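Local coordinates for large exoprotein involved in heme utilization or adhesion (Yersinia kristensenii ATCC 33638, PDB 5E3E) that acts as the toxin domain of a contact-dependent growth inhibition system, probably an RNA-cleaving member of the RNase A superfamily, and pairs with its CdiI immunity protein, at residues A14-R19 with I74-S79; E38-K43 with T89-I94; S54-S59 with T103-I108. One frame throughout, in Å; residues are numbered along the deposited sequence.

Contact 1 (A14-R19 with I74-S79)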
ATOM      1  N   ALA B  14     -19.038   0.324 -10.790  1.00 15.86           N
ATOM      2  CA  ALA B  14     -18.755  -0.640 -11.829  1.00 15.81           C
ATOM      3  C   ALA B  14     -17.255  -0.802 -12.008  1.00 15.33           C
ATOM      4  O   ALA B  14     -16.777  -1.901 -12.121  1.00 15.43           O
ATOM      5  CB  ALA B  14     -19.379  -0.232 -13.154  1.00 15.99           C
ATOM      6  N   GLU B  15     -16.564   0.316 -12.086  1.00 15.64           N
ATOM      7  CA  GLU B  15     -15.100   0.342 -12.304  1.00 16.57           C
ATOM      8  C   GLU B  15     -14.379  -0.308 -11.157  1.00 15.56           C
ATOM      9  O   GLU B  15     -13.528  -1.174 -11.377  1.00 16.14           O
ATOM     10  CB  GLU B  15     -14.604   1.768 -12.530  1.00 18.68           C
ATOM     11  CG  GLU B  15     -15.072   2.317 -13.873  1.00 22.39           C
ATOM     12  CD  GLU B  15     -14.885   3.834 -14.115  1.00 27.22           C
ATOM     13  OE1 GLU B  15     -15.076   4.695 -13.196  1.00 27.22           O
ATOM     14  OE2 GLU B  15     -14.579   4.153 -15.319  1.00 33.22           O
ATOM     15  N   LEU B  16     -14.743   0.053  -9.927  1.00 14.44           N
ATOM     16  CA  LEU B  16     -14.070  -0.519  -8.749  1.00 14.01           C
ATOM     17  C   LEU B  16     -14.336  -2.012  -8.624  1.00 13.88           C
ATOM     18  O   LEU B  16     -13.409  -2.796  -8.373  1.00 13.66           O
ATOM     19  CB  LEU B  16     -14.478   0.217  -7.473  1.00 13.96           C
ATOM     20  CG  LEU B  16     -14.166   1.716  -7.487  1.00 13.85           C
ATOM     21  CD1 LEU B  16     -14.618   2.233  -6.154  1.00 14.27           C
ATOM     22  CD2 LEU B  16     -12.686   1.992  -7.688  1.00 13.77           C
ATOM     23  N   LEU B  17     -15.572  -2.424  -8.901  1.00 13.87           N
ATOM     24  CA  LEU B  17     -15.945  -3.820  -8.822  1.00 14.42           C
ATOM     25  C   LEU B  17     -15.238  -4.651  -9.861  1.00 15.01           C
ATOM     26  O   LEU B  17     -14.898  -5.806  -9.617  1.00 15.27           O
ATOM     27  CB  LEU B  17     -17.478  -4.012  -8.860  1.00 14.76           C
ATOM     28  CG  LEU B  17     -18.205  -3.632  -7.561  1.00 14.92           C
ATOM     29  CD1 LEU B  17     -19.717  -3.520  -7.773  1.00 15.40           C
ATOM     30  CD2 LEU B  17     -17.913  -4.620  -6.459  1.00 15.12           C
ATOM     31  N   ASN B  18     -14.989  -4.080 -11.030  1.00 15.49           N
ATOM     32  CA  ASN B  18     -14.213  -4.780 -12.016  1.00 16.18           C
ATOM     33  C   ASN B  18     -12.764  -5.052 -11.554  1.00 16.02           C
ATOM     34  O   ASN B  18     -12.220  -6.111 -11.803  1.00 16.75           O
ATOM     35  CB  ASN B  18     -14.232  -3.972 -13.314  1.00 17.15           C
ATOM     36  CG  ASN B  18     -13.594  -4.722 -14.465  1.00 18.79           C
ATOM     37  OD1 ASN B  18     -12.498  -4.389 -14.896  1.00 21.74           O
ATOM     38  ND2 ASN B  18     -14.204  -5.812 -14.856  1.00 19.56           N
ATOM     39  N   ARG B  19     -12.151  -4.102 -10.870  1.00 15.81           N
ATOM     40  CA  ARG B  19     -10.779  -4.299 -10.373  1.00 16.03           C
ATOM     41  C   ARG B  19     -10.678  -5.442  -9.370  1.00 16.40           C
ATOM     42  O   ARG B  19      -9.670  -6.167  -9.342  1.00 16.98           O
ATOM     43  CB  ARG B  19     -10.271  -3.032  -9.728  1.00 16.15           C
ATOM     44  CG  ARG B  19     -10.133  -1.864 -10.676  1.00 16.28           C
ATOM     45  CD  ARG B  19      -9.749  -0.633  -9.895  1.00 16.35           C
ATOM     46  NE  ARG B  19      -9.691   0.518 -10.778  1.00 16.49           N
ATOM     47  CZ  ARG B  19      -9.428   1.768 -10.405  1.00 16.43           C
ATOM     48  NH1 ARG B  19      -9.151   2.082  -9.153  1.00 16.15           N
ATOM     49  NH2 ARG B  19      -9.432   2.718 -11.318  1.00 17.21           N
ATOM     50  N   ILE B  74     -15.095  10.153   2.875  1.00 16.85           N
ATOM     51  CA  ILE B  74     -14.383  10.812   1.799  1.00 16.14           C
ATOM     52  C   ILE B  74     -14.350   9.994   0.519  1.00 15.14           C
ATOM     53  O   ILE B  74     -13.743  10.402  -0.471  1.00 15.23           O
ATOM     54  CB  ILE B  74     -12.955  11.258   2.262  1.00 16.99           C
ATOM     55  CG1 ILE B  74     -12.111  10.117   2.883  1.00 17.72           C
ATOM     56  CG2 ILE B  74     -13.066  12.345   3.301  1.00 17.52           C
ATOM     57  CD1 ILE B  74     -11.984   8.887   2.076  1.00 18.28           C
ATOM     58  N   GLY B  75     -15.037   8.857   0.495  1.00 14.67           N
ATOM     59  CA  GLY B  75     -15.045   7.989  -0.646  1.00 14.29           C
ATOM     60  C   GLY B  75     -15.632   6.629  -0.333  1.00 14.25           C
ATOM     61  O   GLY B  75     -16.331   6.458   0.709  1.00 14.43           O
ATOM     62  N   ILE B  76     -15.360   5.707  -1.258  1.00 13.93           N
ATOM     63  CA  ILE B  76     -15.961   4.388  -1.275  1.00 14.05           C
ATOM     64  C   ILE B  76     -14.892   3.326  -1.504  1.00 13.96           C
ATOM     65  O   ILE B  76     -13.830   3.597  -2.071  1.00 13.27           O
ATOM     66  CB  ILE B  76     -17.077   4.231  -2.330  1.00 14.10           C
ATOM     67  CG1 ILE B  76     -16.554   4.529  -3.745  1.00 13.91           C
ATOM     68  CG2 ILE B  76     -18.269   5.122  -1.948  1.00 14.34           C
ATOM     69  CD1 ILE B  76     -17.508   4.209  -4.872  1.00 14.19           C
ATOM     70  N   SER B  77     -15.243   2.123  -1.073  1.00 14.10           N
ATOM     71  CA  SER B  77     -14.391   0.956  -1.215  1.00 14.48           C
ATOM     72  C   SER B  77     -15.218  -0.275  -1.490  1.00 14.40           C
ATOM     73  O   SER B  77     -16.307  -0.424  -0.967  1.00 14.44           O
ATOM     74  CB  SER B  77     -13.556   0.756   0.041  1.00 14.97           C
ATOM     75  OG  SER B  77     -12.674  -0.365  -0.084  1.00 16.11           O
ATOM     76  N   VAL B  78     -14.667  -1.157  -2.312  1.00 14.17           N
ATOM     77  CA  VAL B  78     -15.202  -2.473  -2.522  1.00 14.83           C
ATOM     78  C   VAL B  78     -14.093  -3.506  -2.292  1.00 15.24           C
ATOM     79  O   VAL B  78     -12.906  -3.226  -2.463  1.00 14.89           O
ATOM     80  CB  VAL B  78     -15.823  -2.650  -3.922  1.00 14.76           C
ATOM     81  CG1 VAL B  78     -16.989  -1.672  -4.102  1.00 14.99           C
ATOM     82  CG2 VAL B  78     -14.787  -2.492  -5.023  1.00 14.37           C
ATOM     83  N   SER B  79     -14.535  -4.702  -1.930  1.00 16.53           N
ATOM     84  CA  SER B  79     -13.640  -5.829  -1.623  1.00 17.93           C
ATOM     85  C   SER B  79     -13.995  -7.094  -2.410  1.00 18.61           C
ATOM     86  O   SER B  79     -15.156  -7.351  -2.694  1.00 17.63           O
ATOM     87  CB  SER B  79     -13.719  -6.136  -0.108  1.00 19.08           C
ATOM     88  OG  SER B  79     -13.024  -5.118   0.601  1.00 20.90           O
TER
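Leu-16 and Leu-17 of helix 13-19 rest on Ile-76 and Val-78 of strand 75-79. This is helix-on-sheet packing in a toxin domain of the RNase A superfamily. The strand belongs to the domain's antiparallel sheet. The two segments run in broadly the same direction, at 33° to each other. Their axes come within 8.0 Å.

The side-chain contacts between the segments are apolar. The CB atoms of Ile-76 and Val-78 face the helix, while Ser-77 and Ser-79 turn away from it. Leu-16 touches the strand at both ends of its side chain, through CB and CD1. Its CB lies 3.7 Å from Val-78 CG2. Its CD1 methyl meets Ile-76 CD1 at 3.7 Å, and these two side chains approach at a slant. The extended end of Ile-76 (chi2 171°) carries CD1 outward to this meeting point. Leu-17 faces the strand less directly at its CB. Its CG is anti to the carbonyl carbon (chi1 -74°), which brings the end of the side chain against Val-78. There CD2 of Leu-17 comes 3.8 Å from Val-78 CB, and the two side chains cross at about a right angle. Val-78 therefore serves both leucines: CG1 and CB face Leu-17, and CG2 faces Leu-16.

Strand 27-31 pairs with strand 75-79, and Ile-76 and Ser-30 share a backbone hydrogen bond. Leu-16 also touches Ser-30, so the helix also meets strand 27-31. Arg-19 NH2 bonds to Arg-7 O, which ties the helix to the chain before it.

Val-78 CG2 also reaches the helix backbone by van der Waals contact, 3.6 Å from Leu-16 O and 3.7 Å from Leu-16 C.

Contact 2 (E38-K43 with T89-I94). With NA (sodium ion), chain G.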
ATOM      1  N   GLU B  38      -8.427  16.490  -3.108  1.00 19.93           N
ATOM      2  CA  GLU B  38      -7.497  17.588  -2.867  1.00 21.08           C
ATOM      3  C   GLU B  38      -7.469  17.977  -1.388  1.00 20.63           C
ATOM      4  O   GLU B  38      -6.399  18.211  -0.829  1.00 20.60           O
ATOM      5  CB  GLU B  38      -7.826  18.786  -3.768  1.00 23.25           C
ATOM      6  CG  GLU B  38      -7.306  18.604  -5.197  1.00 26.53           C
ATOM      7  CD  GLU B  38      -7.697  19.718  -6.160  1.00 30.12           C
ATOM      8  OE1 GLU B  38      -8.084  20.830  -5.723  1.00 35.17           O
ATOM      9  OE2 GLU B  38      -7.616  19.480  -7.380  1.00 32.87           O
ATOM     10  N   ALA B  39      -8.638  18.061  -0.768  1.00 20.28           N
ATOM     11  CA  ALA B  39      -8.748  18.452   0.646  1.00 20.65           C
ATOM     12  C   ALA B  39      -8.060  17.441   1.555  1.00 19.89           C
ATOM     13  O   ALA B  39      -7.339  17.816   2.473  1.00 21.16           O
ATOM     14  CB  ALA B  39     -10.228  18.626   1.064  1.00 21.29           C
ATOM     15  N   VAL B  40      -8.290  16.156   1.299  1.00 18.93           N
ATOM     16  CA  VAL B  40      -7.677  15.083   2.059  1.00 18.60           C
ATOM     17  C   VAL B  40      -6.168  15.077   1.863  1.00 18.46           C
ATOM     18  O   VAL B  40      -5.426  14.971   2.840  1.00 18.71           O
ATOM     19  CB  VAL B  40      -8.274  13.715   1.661  1.00 18.35           C
ATOM     20  CG1 VAL B  40      -7.471  12.558   2.238  1.00 18.16           C
ATOM     21  CG2 VAL B  40      -9.736  13.624   2.132  1.00 18.16           C
ATOM     22  N   THR B  41      -5.716  15.201   0.617  1.00 18.32           N
ATOM     23  CA  THR B  41      -4.291  15.232   0.333  1.00 20.01           C
ATOM     24  C   THR B  41      -3.608  16.346   1.108  1.00 21.27           C
ATOM     25  O   THR B  41      -2.582  16.104   1.779  1.00 20.92           O
ATOM     26  CB  THR B  41      -3.995  15.419  -1.174  1.00 20.02           C
ATOM     27  OG1 THR B  41      -4.485  14.293  -1.911  1.00 19.69           O
ATOM     28  CG2 THR B  41      -2.508  15.552  -1.402  1.00 21.23           C
ATOM     29  N   SER B  42      -4.179  17.558   1.046  1.00 22.96           N
ATOM     30  CA  SER B  42      -3.597  18.694   1.788  1.00 25.01           C
ATOM     31  C   SER B  42      -3.591  18.477   3.295  1.00 24.26           C
ATOM     32  O   SER B  42      -2.593  18.747   3.929  1.00 25.91           O
ATOM     33  CB  SER B  42      -4.311  20.010   1.477  1.00 27.00           C
ATOM     34  OG  SER B  42      -4.314  20.241   0.078  1.00 31.14           O
ATOM     35  N   LYS B  43      -4.689  17.995   3.870  1.00 23.60           N
ATOM     36  CA  LYS B  43      -4.738  17.744   5.325  1.00 24.86           C
ATOM     37  C   LYS B  43      -3.729  16.664   5.767  1.00 24.10           C
ATOM     38  O   LYS B  43      -3.078  16.782   6.806  1.00 24.88           O
ATOM     39  CB  LYS B  43      -6.145  17.364   5.776  1.00 25.99           C
ATOM     40  CG  LYS B  43      -7.142  18.519   5.686  1.00 28.39           C
ATOM     41  CD  LYS B  43      -8.508  18.117   6.199  1.00 30.72           C
ATOM     42  CE  LYS B  43      -9.232  17.219   5.216  1.00 31.90           C
ATOM     43  NZ  LYS B  43     -10.676  17.099   5.523  1.00 32.69           N
ATOM     44  N   THR B  89     -13.696   6.604   5.694  1.00 16.95           N
ATOM     45  CA  THR B  89     -13.364   7.896   6.283  1.00 16.53           C
ATOM     46  C   THR B  89     -11.847   8.179   6.378  1.00 15.77           C
ATOM     47  O   THR B  89     -11.441   9.315   6.606  1.00 15.66           O
ATOM     48  CB  THR B  89     -13.953   7.972   7.693  1.00 17.31           C
ATOM     49  OG1 THR B  89     -13.420   6.911   8.508  1.00 17.63           O
ATOM     50  CG2 THR B  89     -15.492   7.811   7.638  1.00 17.69           C
ATOM     51  N   ASN B  90     -11.024   7.154   6.211  1.00 15.22           N
ATOM     52  CA  ASN B  90      -9.574   7.312   6.303  1.00 15.21           C
ATOM     53  C   ASN B  90      -8.934   7.276   4.912  1.00 14.14           C
ATOM     54  O   ASN B  90      -9.564   6.879   3.962  1.00 13.60           O
ATOM     55  CB  ASN B  90      -9.002   6.182   7.108  1.00 15.97           C
ATOM     56  CG  ASN B  90      -9.418   6.239   8.554  1.00 17.61           C
ATOM     57  OD1 ASN B  90      -9.976   7.229   9.026  1.00 17.64           O
ATOM     58  ND2 ASN B  90      -9.113   5.159   9.287  1.00 19.43           N
ATOM     59  N   ALA B  91      -7.671   7.647   4.818  1.00 13.71           N
ATOM     60  CA  ALA B  91      -6.976   7.613   3.532  1.00 13.27           C
ATOM     61  C   ALA B  91      -5.489   7.397   3.651  1.00 13.15           C
ATOM     62  O   ALA B  91      -4.919   7.568   4.713  1.00 13.59           O
ATOM     63  CB  ALA B  91      -7.226   8.897   2.769  1.00 13.39           C
ATOM     64  N   ARG B  92      -4.847   7.105   2.536  1.00 13.11           N
ATOM     65  CA  ARG B  92      -3.406   6.891   2.546  1.00 13.47           C
ATOM     66  C   ARG B  92      -2.916   7.587   1.318  1.00 13.41           C
ATOM     67  O   ARG B  92      -3.477   7.436   0.238  1.00 12.81           O
ATOM     68  CB  ARG B  92      -3.067   5.406   2.498  1.00 14.10           C
ATOM     69  CG  ARG B  92      -1.569   5.084   2.457  1.00 14.65           C
ATOM     70  CD  ARG B  92      -1.284   3.577   2.482  1.00 15.20           C
ATOM     71  NE  ARG B  92      -1.816   3.051   3.744  1.00 15.93           N
ATOM     72  CZ  ARG B  92      -2.551   1.954   3.877  1.00 16.97           C
ATOM     73  NH1 ARG B  92      -2.820   1.163   2.849  1.00 17.27           N
ATOM     74  NH2 ARG B  92      -2.987   1.625   5.082  1.00 18.70           N
ATOM     75  N   ILE B  93      -1.833   8.333   1.492  1.00 13.64           N
ATOM     76  CA  ILE B  93      -1.135   8.963   0.390  1.00 14.11           C
ATOM     77  C   ILE B  93       0.263   8.388   0.326  1.00 13.77           C
ATOM     78  O   ILE B  93       0.871   8.166   1.362  1.00 14.04           O
ATOM     79  CB  ILE B  93      -1.009  10.506   0.623  1.00 14.88           C
ATOM     80  CG1 ILE B  93      -2.369  11.155   0.984  1.00 15.69           C
ATOM     81  CG2 ILE B  93      -0.350  11.174  -0.563  1.00 15.23           C
ATOM     82  CD1 ILE B  93      -3.488  10.924   0.072  1.00 16.21           C
ATOM     83  N   ILE B  94       0.783   8.142  -0.869  1.00 13.36           N
ATOM     84  CA  ILE B  94       2.161   7.675  -1.002  1.00 13.75           C
ATOM     85  C   ILE B  94       2.930   8.744  -1.736  1.00 14.10           C
ATOM     86  O   ILE B  94       2.519   9.141  -2.841  1.00 14.05           O
ATOM     87  CB  ILE B  94       2.270   6.355  -1.806  1.00 13.74           C
ATOM     88  CG1 ILE B  94       1.452   5.215  -1.174  1.00 14.43           C
ATOM     89  CG2 ILE B  94       3.738   5.919  -1.969  1.00 13.97           C
ATOM     90  CD1 ILE B  94       1.731   4.989   0.272  1.00 15.21           C
TER
HETATM   91 NA    NA G 301     -12.067   6.789  10.432  1.00 32.50          NA
HETATM   92  O   HOH W   1     -14.102   6.707  11.582  1.00 29.93           O
HETATM   93  O   HOH W   2     -12.093   4.471   9.831  1.00 29.75           O
HETATM   94  O   HOH W   3     -10.786   6.372  12.260  1.00 33.31           O
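The buried helix-on-sheet core of this RNase A-like domain includes Val-40 and Thr-41 of helix 34-47, packed on Ala-91 and Ile-93 of strand 86-97. A sodium site lies at the start of the strand segment. Val-40 CG1 meets Ala-91 CB at 3.7 Å. Val-40 CG1 is anti to its own backbone N (chi1 169°), which points it at Ala-91. Phe-31 and Tyr-68 touch both residues and help enclose the pair. Two residues further along the strand, Ile-93 CD1 lies 4.0 Å from Thr-41 OG1, and the two side chains cross at about a right angle. The hydroxyl itself is hydrogen-bonded to Ala-37 O within the helix, so it meets the methyl only by packing.

Arg-92 projects from the other side of the strand. Its NE forms a salt bridge with Asp-67 of the same chain, and its NH1 one with Asp-74 of the CdiI immunity protein. The strand thus has the helix on one face and the inhibitor on the other.

Six oxygens surround the sodium ion: Thr-89 OG1 at 2.4 Å, Asn-90 OD1, Ser-70 O and three waters. Asn-90 binds through its oxygen, with OD1 2.6 Å from the sodium and ND2 3.6 Å from it.

Contact 3 (S54-S59 with T103-I108)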
ATOM      1  N   SER B  54      11.548  14.796   8.250  1.00 31.64           N
ATOM      2  CA  SER B  54      12.555  13.787   8.638  1.00 31.65           C
ATOM      3  C   SER B  54      12.885  12.856   7.493  1.00 29.42           C
ATOM      4  O   SER B  54      14.041  12.493   7.311  1.00 28.92           O
ATOM      5  CB  SER B  54      12.063  12.930   9.808  1.00 32.71           C
ATOM      6  OG  SER B  54      11.726  13.752  10.911  1.00 36.39           O
ATOM      7  N   TYR B  55      11.851  12.448   6.750  1.00 26.84           N
ATOM      8  CA  TYR B  55      12.027  11.548   5.616  1.00 25.48           C
ATOM      9  C   TYR B  55      12.955  12.182   4.571  1.00 26.28           C
ATOM     10  O   TYR B  55      13.895  11.536   4.120  1.00 27.22           O
ATOM     11  CB  TYR B  55      10.671  11.138   5.012  1.00 23.95           C
ATOM     12  CG  TYR B  55      10.745  10.555   3.611  1.00 22.30           C
ATOM     13  CD1 TYR B  55      11.100   9.212   3.402  1.00 21.51           C
ATOM     14  CD2 TYR B  55      10.468  11.330   2.501  1.00 22.21           C
ATOM     15  CE1 TYR B  55      11.158   8.683   2.135  1.00 20.98           C
ATOM     16  CE2 TYR B  55      10.528  10.801   1.225  1.00 21.82           C
ATOM     17  CZ  TYR B  55      10.877   9.464   1.059  1.00 21.48           C
ATOM     18  OH  TYR B  55      10.964   8.913  -0.199  1.00 21.96           O
ATOM     19  N   LEU B  56      12.747  13.448   4.241  1.00 26.42           N
ATOM     20  CA  LEU B  56      13.522  14.107   3.176  1.00 27.47           C
ATOM     21  C   LEU B  56      14.988  14.359   3.572  1.00 29.59           C
ATOM     22  O   LEU B  56      15.896  14.251   2.752  1.00 29.78           O
ATOM     23  CB  LEU B  56      12.878  15.442   2.788  1.00 28.86           C
ATOM     24  CG  LEU B  56      11.510  15.331   2.125  1.00 28.65           C
ATOM     25  CD1 LEU B  56      10.893  16.717   1.990  1.00 30.48           C
ATOM     26  CD2 LEU B  56      11.593  14.629   0.781  1.00 28.78           C
ATOM     27  N   SER B  57      15.206  14.659   4.837  1.00 32.11           N
ATOM     28  CA  SER B  57      16.546  15.048   5.295  1.00 34.48           C
ATOM     29  C   SER B  57      17.404  13.843   5.676  1.00 35.13           C
ATOM     30  O   SER B  57      18.630  13.869   5.539  1.00 36.65           O
ATOM     31  CB  SER B  57      16.417  16.010   6.483  1.00 36.01           C
ATOM     32  OG  SER B  57      15.974  15.320   7.642  1.00 37.83           O
ATOM     33  N   GLY B  58      16.774  12.791   6.178  1.00 33.81           N
ATOM     34  CA  GLY B  58      17.524  11.678   6.743  1.00 33.64           C
ATOM     35  C   GLY B  58      17.382  10.296   6.127  1.00 31.47           C
ATOM     36  O   GLY B  58      18.179   9.422   6.445  1.00 34.18           O
ATOM     37  N   SER B  59      16.388  10.079   5.269  1.00 28.36           N
ATOM     38  CA  SER B  59      16.042   8.717   4.836  1.00 25.71           C
ATOM     39  C   SER B  59      16.487   8.368   3.418  1.00 25.07           C
ATOM     40  O   SER B  59      16.374   9.192   2.503  1.00 26.74           O
ATOM     41  CB  SER B  59      14.524   8.509   4.906  1.00 24.06           C
ATOM     42  OG  SER B  59      14.229   7.132   4.803  1.00 22.29           O
ATOM     43  N   THR B 103       8.491  21.152  -3.081  1.00 49.53           N
ATOM     44  CA  THR B 103       8.375  20.573  -1.740  1.00 45.19           C
ATOM     45  C   THR B 103       9.433  19.496  -1.471  1.00 40.97           C
ATOM     46  O   THR B 103       9.610  19.063  -0.332  1.00 41.97           O
ATOM     47  CB  THR B 103       6.987  19.933  -1.565  1.00 45.45           C
ATOM     48  OG1 THR B 103       6.821  18.905  -2.543  1.00 43.31           O
ATOM     49  CG2 THR B 103       5.893  20.968  -1.750  1.00 46.88           C
ATOM     50  N   GLY B 104      10.102  19.046  -2.528  1.00 37.62           N
ATOM     51  CA  GLY B 104      11.097  17.976  -2.444  1.00 35.59           C
ATOM     52  C   GLY B 104      10.542  16.574  -2.685  1.00 32.11           C
ATOM     53  O   GLY B 104      11.277  15.604  -2.612  1.00 30.28           O
ATOM     54  N   TYR B 105       9.244  16.473  -2.970  1.00 31.02           N
ATOM     55  CA  TYR B 105       8.590  15.180  -3.193  1.00 28.70           C
ATOM     56  C   TYR B 105       7.497  15.272  -4.238  1.00 28.36           C
ATOM     57  O   TYR B 105       6.989  16.348  -4.536  1.00 30.99           O
ATOM     58  CB  TYR B 105       7.997  14.630  -1.885  1.00 27.13           C
ATOM     59  CG  TYR B 105       6.925  15.499  -1.257  1.00 26.97           C
ATOM     60  CD1 TYR B 105       5.594  15.432  -1.686  1.00 26.93           C
ATOM     61  CD2 TYR B 105       7.240  16.393  -0.237  1.00 28.08           C
ATOM     62  CE1 TYR B 105       4.615  16.240  -1.122  1.00 27.68           C
ATOM     63  CE2 TYR B 105       6.266  17.194   0.340  1.00 28.26           C
ATOM     64  CZ  TYR B 105       4.962  17.120  -0.106  1.00 28.30           C
ATOM     65  OH  TYR B 105       4.018  17.940   0.475  1.00 30.29           O
ATOM     66  N   LYS B 106       7.125  14.130  -4.794  1.00 27.66           N
ATOM     67  CA  LYS B 106       5.923  14.065  -5.604  1.00 28.04           C
ATOM     68  C   LYS B 106       4.932  13.082  -4.995  1.00 24.84           C
ATOM     69  O   LYS B 106       5.325  12.132  -4.354  1.00 22.39           O
ATOM     70  CB  LYS B 106       6.248  13.697  -7.041  1.00 31.18           C
ATOM     71  CG  LYS B 106       6.693  12.268  -7.257  1.00 34.13           C
ATOM     72  CD  LYS B 106       7.412  12.074  -8.589  1.00 37.87           C
ATOM     73  CE  LYS B 106       6.674  12.672  -9.786  1.00 41.46           C
ATOM     74  NZ  LYS B 106       5.407  11.974 -10.123  1.00 43.67           N
ATOM     75  N   ILE B 107       3.650  13.334  -5.228  1.00 22.65           N
ATOM     76  CA  ILE B 107       2.608  12.418  -4.832  1.00 21.20           C
ATOM     77  C   ILE B 107       2.492  11.301  -5.880  1.00 19.70           C
ATOM     78  O   ILE B 107       2.183  11.522  -7.075  1.00 19.72           O
ATOM     79  CB  ILE B 107       1.263  13.146  -4.684  1.00 22.62           C
ATOM     80  CG1 ILE B 107       1.362  14.172  -3.552  1.00 24.18           C
ATOM     81  CG2 ILE B 107       0.154  12.153  -4.393  1.00 21.93           C
ATOM     82  CD1 ILE B 107       0.267  15.205  -3.630  1.00 26.23           C
ATOM     83  N   ILE B 108       2.751  10.086  -5.431  1.00 17.57           N
ATOM     84  CA  ILE B 108       2.716   8.940  -6.331  1.00 17.24           C
ATOM     85  C   ILE B 108       1.282   8.501  -6.530  1.00 16.29           C
ATOM     86  O   ILE B 108       0.838   8.318  -7.650  1.00 16.87           O
ATOM     87  CB  ILE B 108       3.538   7.776  -5.762  1.00 17.46           C
ATOM     88  CG1 ILE B 108       5.018   8.211  -5.687  1.00 17.85           C
ATOM     89  CG2 ILE B 108       3.407   6.535  -6.616  1.00 18.13           C
ATOM     90  CD1 ILE B 108       5.687   8.509  -7.025  1.00 19.00           C
TER
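Leu-56, near the end of helix 49-58, lies over Gly-104 in the loop that leads into strand 105-113, with their CA atoms 7.2 Å apart. Gly-104 has a positive phi of 92°, a left-handed conformation.

Leu-56 carries the contact through both of its methyls. CD1 lies 3.5 Å from Thr-103 O, and CD2 lies 3.5 Å from Gly-104 O. The leucine fork thus sits against two successive carbonyl oxygens. CD1 also approaches the edge of the Tyr-105 ring, near its plane, at 4.3 Å from CD2 of that ring. With no side chain on Gly-104, the leucine can lie close to the backbone of the loop.

Within 103-105, Thr-103 OG1 sits 3.3 Å above the ring plane of Tyr-105, over its centre. The same oxygen accepts a weak hydrogen bond from Tyr-105 N. Arg-97 of strand 86-97 touches Leu-56 and makes a cation-pi contact with Tyr-55, so the strand and helix end are also joined there.

Across the two segments the contact is made by methyls lying against carbonyl oxygens and a ring edge. It holds the helix end to the loop by van der Waals packing rather than by directed polar bonds.

How the contacts relate
The three contacts lie along one antiparallel sheet, with contact 2 between the others. Its centre is about 17 Å from that of contact 1 and about 16 Å from that of contact 3. Contacts 1 and 3 do not touch; their centres are about 30 Å apart, on opposite sides of the chain's centre. Ile-74, at the start of segment 74-79, touches contact 2, with its CD1 3.7 Å from Asn-90 O. Between contacts 2 and 3, Ile-108 N and Ile-94 O form a probable hydrogen bond of 2.8 Å. Sodium is bound in contact 2, about 14 Å from the Ile-76 side chain. CdiI packs on Ile-94 and Ile-108, so the immunity protein reaches the strands that carry contacts 2 and 3.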